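Hypothetical protein (Bacteroides uniformis, PDB 4QE0) is of unknown function and belongs to the DUF5043 family, with a fold that includes a six-stranded antiparallel beta sheet. Local coordinates at residues Cys33-Asp36 and Phe41-Leu44; Asn72-Asp77 and Ile164-Met169. All blocks are in the same frame, centred on the assembly; numbering follows the deposited sequence.

Contact 1: residues Cys33-Asp36 and Phe41-Leu44; sequences CDVD and FVTL
C33 and V42 meet because each has one heavy branch anti to its backbone N: SG of C33 (chi1 169°) and CG1 of V42 (chi1 -178°) come within 3.9 Å of each other on one face of a beta hairpin, whose strands 29-36 and 41-45 run antiparallel. On this face C33 pairs with L44 and V35 with V42, both non-hydrogen-bonded pairs. L44 folds its CD1 branch back toward the neighbouring strand and lays it 4.0 Å from CB of C33. At the other end, the V35 and V42 side chains lie at a slant to each other, with CG2 of V35 4.0 Å from CG2 of V42, so V42 splits its two methyls between C33 and V35.

D34 and T43 form the hydrogen-bonded pair between them, each backbone N-H held by the other's carbonyl. The bond from D34 N to T43 O is 2.9 Å and nearly straight, and the return bond from T43 N to D34 O is equally short. Their side chains stand on the opposite face with F41. The D34 carboxylate bonds outside the two segments: OD2 to the hydroxyls of Y45, two residues on from T43, and of Y53 past the hairpin, and OD1 to NE2 of Q32 on its own strand. A third backbone bond joins D36 N to F41 O. That same F41 oxygen also receives a CA-H...O contact from V35, its CA lying 3.4 Å from F41 O.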
ATOM      1  N   CYS A  33     -11.390  16.377  14.656  1.00 30.96           N
ATOM      2  CA  CYS A  33     -10.538  17.353  14.038  1.00 29.31           C
ATOM      3  C   CYS A  33     -10.294  18.477  15.069  1.00 31.41           C
ATOM      4  O   CYS A  33     -11.208  19.183  15.427  1.00 31.75           O
ATOM      5  CB  CYS A  33     -11.244  17.852  12.784  1.00 34.25           C
ATOM      6  SG  CYS A  33     -10.537  19.301  12.005  1.00 36.31           S
ATOM      7  N   ASP A  34      -9.071  18.590  15.570  1.00 28.91           N
ATOM      8  CA  ASP A  34      -8.689  19.634  16.521  1.00 28.32           C
ATOM      9  C   ASP A  34      -7.872  20.681  15.783  1.00 30.51           C
ATOM     10  O   ASP A  34      -6.884  20.349  15.131  1.00 30.05           O
ATOM     11  CB  ASP A  34      -7.838  19.055  17.670  1.00 30.59           C
ATOM     12  CG  ASP A  34      -8.629  18.182  18.623  1.00 33.22           C
ATOM     13  OD1 ASP A  34      -9.875  18.292  18.677  1.00 36.25           O
ATOM     14  OD2 ASP A  34      -7.978  17.372  19.331  1.00 35.19           O
ATOM     15  N   VAL A  35      -8.285  21.942  15.859  1.00 29.03           N
ATOM     16  CA  VAL A  35      -7.587  23.029  15.161  1.00 27.76           C
ATOM     17  C   VAL A  35      -7.146  24.126  16.140  1.00 33.37           C
ATOM     18  O   VAL A  35      -7.952  24.635  16.899  1.00 33.30           O
ATOM     19  CB  VAL A  35      -8.474  23.670  14.079  1.00 28.50           C
ATOM     20  CG1 VAL A  35      -7.695  24.755  13.331  1.00 31.05           C
ATOM     21  CG2 VAL A  35      -8.957  22.614  13.099  1.00 29.67           C
ATOM     22  N   ASP A  36      -5.867  24.464  16.127  1.00 31.60           N
ATOM     23  CA  ASP A  36      -5.341  25.590  16.915  1.00 33.92           C
ATOM     24  C   ASP A  36      -5.572  26.868  16.128  1.00 37.63           C
ATOM     25  O   ASP A  36      -5.083  27.002  15.014  1.00 33.22           O
ATOM     26  CB  ASP A  36      -3.855  25.411  17.186  1.00 40.47           C
ATOM     27  CG  ASP A  36      -3.241  26.602  17.933  1.00 55.32           C
ATOM     28  OD1 ASP A  36      -3.728  26.940  19.027  1.00 62.56           O
ATOM     29  OD2 ASP A  36      -2.283  27.213  17.427  1.00 59.73           O
ATOM     30  N   PHE A  41      -3.008  24.933  12.788  1.00 27.26           N
ATOM     31  CA  PHE A  41      -2.492  23.565  12.784  1.00 27.22           C
ATOM     32  C   PHE A  41      -3.607  22.597  13.149  1.00 26.36           C
ATOM     33  O   PHE A  41      -4.341  22.815  14.122  1.00 27.59           O
ATOM     34  CB  PHE A  41      -1.373  23.469  13.819  1.00 28.29           C
ATOM     35  CG  PHE A  41      -0.567  22.202  13.767  1.00 28.51           C
ATOM     36  CD1 PHE A  41       0.110  21.857  12.617  1.00 29.42           C
ATOM     37  CD2 PHE A  41      -0.454  21.388  14.878  1.00 33.13           C
ATOM     38  CE1 PHE A  41       0.888  20.722  12.569  1.00 31.71           C
ATOM     39  CE2 PHE A  41       0.327  20.235  14.834  1.00 31.70           C
ATOM     40  CZ  PHE A  41       0.995  19.918  13.683  1.00 28.48           C
ATOM     41  N   VAL A  42      -3.768  21.558  12.335  1.00 25.73           N
ATOM     42  CA  VAL A  42      -4.828  20.583  12.479  1.00 24.00           C
ATOM     43  C   VAL A  42      -4.258  19.269  12.962  1.00 24.76           C
ATOM     44  O   VAL A  42      -3.229  18.840  12.470  1.00 23.63           O
ATOM     45  CB  VAL A  42      -5.529  20.319  11.137  1.00 26.93           C
ATOM     46  CG1 VAL A  42      -6.670  19.329  11.308  1.00 26.47           C
ATOM     47  CG2 VAL A  42      -6.018  21.618  10.519  1.00 27.40           C
ATOM     48  N   THR A  43      -4.947  18.646  13.914  1.00 24.49           N
ATOM     49  CA  THR A  43      -4.652  17.281  14.358  1.00 25.77           C
ATOM     50  C   THR A  43      -5.938  16.488  14.085  1.00 27.22           C
ATOM     51  O   THR A  43      -6.996  16.823  14.602  1.00 27.56           O
ATOM     52  CB  THR A  43      -4.258  17.239  15.852  1.00 26.25           C
ATOM     53  OG1 THR A  43      -3.139  18.113  16.082  1.00 27.93           O
ATOM     54  CG2 THR A  43      -3.886  15.823  16.286  1.00 28.95           C
ATOM     55  N   LEU A  44      -5.845  15.491  13.209  1.00 24.66           N
ATOM     56  CA  LEU A  44      -6.986  14.731  12.713  1.00 22.89           C
ATOM     57  C   LEU A  44      -6.808  13.276  13.091  1.00 25.64           C
ATOM     58  O   LEU A  44      -5.777  12.671  12.765  1.00 24.80           O
ATOM     59  CB  LEU A  44      -7.068  14.891  11.190  1.00 25.08           C
ATOM     60  CG  LEU A  44      -8.203  14.169  10.462  1.00 28.29           C
ATOM     61  CD1 LEU A  44      -9.536  14.771  10.904  1.00 28.86           C
ATOM     62  CD2 LEU A  44      -8.039  14.255   8.950  1.00 30.50           C
TER

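Contact 2: residues Asn72-Asp77 and Ile164-Met169; sequences NVIEYD and IMLAWM
V73 and I164 mark the nearest approach of two backbones that never pair: their CA atoms are 7.1 Å apart, and no hydrogen bond links 72-77, irregular loop at V73 and I74, to strand 164-169. I164 and L166, two residues apart on the same face of the strand, both point at the loop. CG2 of I164 touches two methyls of the loop, both on the same side of it: CG2 of V73 at 3.8 Å and CG2 of I74 at 4.1 Å. V73 and I164 run alongside one another, pointing opposite ways, and the other branch of I164 carries CD1 to 3.8 Å from V73 O.

This is apolar packing of a long connection onto an outermost strand of the antiparallel sheet; this strand's backbone bonds go to strand 106-111, I164 to L111 and L166 to M109. Chi1 of 54° tucks CG1 of I74 in against both its backbone N and its carbonyl carbon, and the chain then extends to meet L166 tip to tip, CD1 of I74 lying 4.0 Å from CD1 of L166. F152 also touches I74, and Y65 touches V73. Further along, D77 N-caps helix 78-90, OD1 accepting a hydrogen bond from M80 N.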
ATOM      1  N   ASN A  72      16.935   3.103  18.302  1.00 25.17           N
ATOM      2  CA  ASN A  72      16.911   2.908  19.758  1.00 23.14           C
ATOM      3  C   ASN A  72      15.541   2.384  20.250  1.00 25.00           C
ATOM      4  O   ASN A  72      15.378   2.106  21.435  1.00 25.03           O
ATOM      5  CB  ASN A  72      17.245   4.241  20.427  1.00 23.38           C
ATOM      6  CG  ASN A  72      17.785   4.093  21.840  1.00 24.77           C
ATOM      7  OD1 ASN A  72      18.576   3.157  22.195  1.00 29.18           O
ATOM      8  ND2 ASN A  72      17.395   5.006  22.647  1.00 20.15           N
ATOM      9  N   VAL A  73      14.534   2.304  19.365  1.00 22.20           N
ATOM     10  CA  VAL A  73      13.203   1.813  19.739  1.00 22.42           C
ATOM     11  C   VAL A  73      12.653   0.665  18.863  1.00 23.87           C
ATOM     12  O   VAL A  73      11.867  -0.144  19.355  1.00 23.55           O
ATOM     13  CB  VAL A  73      12.153   2.951  19.821  1.00 23.86           C
ATOM     14  CG1 VAL A  73      12.511   3.933  20.932  1.00 27.40           C
ATOM     15  CG2 VAL A  73      11.976   3.699  18.518  1.00 24.53           C
ATOM     16  N   ILE A  74      13.020   0.609  17.579  1.00 23.84           N
ATOM     17  CA  ILE A  74      12.533  -0.478  16.701  1.00 22.65           C
ATOM     18  C   ILE A  74      13.630  -1.053  15.824  1.00 27.28           C
ATOM     19  O   ILE A  74      14.605  -0.379  15.510  1.00 23.14           O
ATOM     20  CB  ILE A  74      11.400  -0.015  15.759  1.00 23.68           C
ATOM     21  CG1 ILE A  74      11.828   1.227  14.962  1.00 27.92           C
ATOM     22  CG2 ILE A  74      10.135   0.224  16.530  1.00 24.41           C
ATOM     23  CD1 ILE A  74      11.109   1.366  13.640  1.00 28.36           C
ATOM     24  N   GLU A  75      13.478  -2.322  15.459  1.00 25.01           N
ATOM     25  CA  GLU A  75      14.382  -2.954  14.518  1.00 25.72           C
ATOM     26  C   GLU A  75      14.024  -2.494  13.119  1.00 25.74           C
ATOM     27  O   GLU A  75      12.863  -2.540  12.718  1.00 26.97           O
ATOM     28  CB  GLU A  75      14.270  -4.465  14.607  1.00 28.84           C
ATOM     29  CG  GLU A  75      15.305  -5.214  13.785  1.00 36.73           C
ATOM     30  CD  GLU A  75      15.308  -6.690  14.165  1.00 54.05           C
ATOM     31  OE1 GLU A  75      14.474  -7.421  13.609  1.00 55.89           O
ATOM     32  OE2 GLU A  75      16.111  -7.111  15.037  1.00 71.56           O
ATOM     33  N   TYR A  76      15.021  -2.049  12.379  1.00 26.95           N
ATOM     34  CA  TYR A  76      14.824  -1.607  11.006  1.00 26.95           C
ATOM     35  C   TYR A  76      14.269  -2.736  10.160  1.00 26.48           C
ATOM     36  O   TYR A  76      14.726  -3.867  10.243  1.00 25.94           O
ATOM     37  CB  TYR A  76      16.144  -1.145  10.403  1.00 31.16           C
ATOM     38  CG  TYR A  76      16.000  -0.729   8.954  1.00 29.82           C
ATOM     39  CD1 TYR A  76      15.349   0.448   8.626  1.00 33.31           C
ATOM     40  CD2 TYR A  76      16.483  -1.533   7.922  1.00 32.10           C
ATOM     41  CE1 TYR A  76      15.202   0.841   7.303  1.00 37.14           C
ATOM     42  CE2 TYR A  76      16.351  -1.139   6.598  1.00 33.57           C
ATOM     43  CZ  TYR A  76      15.711   0.045   6.306  1.00 35.01           C
ATOM     44  OH  TYR A  76      15.565   0.450   5.008  1.00 39.59           O
ATOM     45  N   ASP A  77      13.274  -2.425   9.346  1.00 25.07           N
ATOM     46  CA  ASP A  77      12.786  -3.362   8.349  1.00 28.55           C
ATOM     47  C   ASP A  77      12.491  -2.594   7.086  1.00 24.93           C
ATOM     48  O   ASP A  77      11.597  -1.755   7.060  1.00 24.21           O
ATOM     49  CB  ASP A  77      11.535  -4.099   8.820  1.00 28.93           C
ATOM     50  CG  ASP A  77      11.174  -5.252   7.872  1.00 34.87           C
ATOM     51  OD1 ASP A  77      10.569  -5.037   6.807  1.00 29.51           O
ATOM     52  OD2 ASP A  77      11.602  -6.400   8.127  1.00 44.90           O
ATOM     53  N   ILE A 164       5.448   3.598  21.145  1.00 23.68           N
ATOM     54  CA  ILE A 164       6.515   3.993  20.271  1.00 23.12           C
ATOM     55  C   ILE A 164       5.939   4.891  19.168  1.00 25.39           C
ATOM     56  O   ILE A 164       5.012   4.487  18.488  1.00 25.69           O
ATOM     57  CB  ILE A 164       7.173   2.756  19.686  1.00 23.25           C
ATOM     58  CG1 ILE A 164       7.865   1.924  20.787  1.00 26.94           C
ATOM     59  CG2 ILE A 164       8.181   3.160  18.616  1.00 24.96           C
ATOM     60  CD1 ILE A 164       8.239   0.512  20.374  1.00 28.57           C
HETATM   61  N   MSE A 165       6.454   6.110  19.021  1.00 24.45           N
HETATM   62  CA  MSE A 165       5.915   7.048  18.039  1.00 26.04           C
HETATM   63  C   MSE A 165       6.779   7.170  16.813  1.00 25.52           C
HETATM   64  O   MSE A 165       7.964   7.511  16.901  1.00 25.07           O
HETATM   65  CB  MSE A 165       5.808   8.450  18.642  1.00 28.08           C
HETATM   66  CG  MSE A 165       5.199   9.396  17.608  1.00 32.54           C
HETATM   67 SE   MSE A 165       5.032  11.178  18.431  0.75 43.74          SE
HETATM   68  CE  MSE A 165       6.878  11.785  18.285  1.00 41.04           C
ATOM     69  N   LEU A 166       6.186   6.895  15.653  1.00 23.43           N
ATOM     70  CA  LEU A 166       6.866   7.056  14.375  1.00 21.96           C
ATOM     71  C   LEU A 166       6.105   8.079  13.568  1.00 22.55           C
ATOM     72  O   LEU A 166       5.024   7.782  13.035  1.00 23.11           O
ATOM     73  CB  LEU A 166       6.949   5.704  13.647  1.00 24.20           C
ATOM     74  CG  LEU A 166       7.688   4.526  14.319  1.00 24.74           C
ATOM     75  CD1 LEU A 166       7.646   3.309  13.395  1.00 29.81           C
ATOM     76  CD2 LEU A 166       9.127   4.863  14.691  1.00 28.89           C
ATOM     77  N   ALA A 167       6.647   9.290  13.508  1.00 22.22           N
ATOM     78  CA  ALA A 167       5.997  10.395  12.831  1.00 21.60           C
ATOM     79  C   ALA A 167       6.892  10.835  11.688  1.00 20.74           C
ATOM     80  O   ALA A 167       8.113  10.991  11.865  1.00 21.54           O
ATOM     81  CB  ALA A 167       5.770  11.546  13.802  1.00 23.89           C
ATOM     82  N   TRP A 168       6.290  11.054  10.523  1.00 20.27           N
ATOM     83  CA  TRP A 168       7.054  11.465   9.352  1.00 20.27           C
ATOM     84  C   TRP A 168       6.262  12.348   8.421  1.00 20.85           C
ATOM     85  O   TRP A 168       5.033  12.362   8.468  1.00 21.18           O
ATOM     86  CB  TRP A 168       7.601  10.241   8.620  1.00 20.29           C
ATOM     87  CG  TRP A 168       6.618   9.451   7.781  1.00 20.84           C
ATOM     88  CD1 TRP A 168       6.496   9.510   6.417  1.00 23.07           C
ATOM     89  CD2 TRP A 168       5.614   8.515   8.222  1.00 20.73           C
ATOM     90  NE1 TRP A 168       5.517   8.656   5.992  1.00 21.65           N
ATOM     91  CE2 TRP A 168       4.961   8.021   7.064  1.00 22.59           C
ATOM     92  CE3 TRP A 168       5.228   8.024   9.461  1.00 21.26           C
ATOM     93  CZ2 TRP A 168       3.940   7.057   7.116  1.00 21.74           C
ATOM     94  CZ3 TRP A 168       4.214   7.062   9.516  1.00 23.15           C
ATOM     95  CH2 TRP A 168       3.576   6.595   8.346  1.00 21.44           C
HETATM   96  N   MSE A 169       6.998  13.070   7.581  1.00 19.85           N
HETATM   97  CA  MSE A 169       6.429  13.954   6.586  1.00 21.03           C
HETATM   98  C   MSE A 169       6.502  13.268   5.259  1.00 20.19           C
HETATM   99  O   MSE A 169       7.547  12.706   4.883  1.00 21.11           O
HETATM  100  CB  MSE A 169       7.229  15.245   6.428  1.00 22.90           C
HETATM  101  CG  MSE A 169       7.568  15.949   7.709  1.00 32.15           C
HETATM  102 SE   MSE A 169       5.920  16.644   8.514  0.75 48.27          SE
HETATM  103  CE  MSE A 169       5.127  17.623   7.085  1.00 30.70           C
TER

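How the contacts relate
From the N terminus, the chain reaches contact 1 first: strand 29-36 turns back after four residues into 41-45, closing a beta hairpin near one edge of the sheet. The chain then leaves the sheet and, before helix 78-90, passes through 72-77, where contact 2 opens; this contact closes only when strand 164-169 arrives, after 86 intervening residues that include strands 106-111 and 118-126. The two contacts thus follow in series, neither enclosing nor crossing the other. The centres of contact 1 and contact 2 are about 23 Å apart, on opposite sides of the chain's centre. Strands 118-126 and 106-111 bridge the sheet between them, joining the hairpin to the outermost strand 164-169.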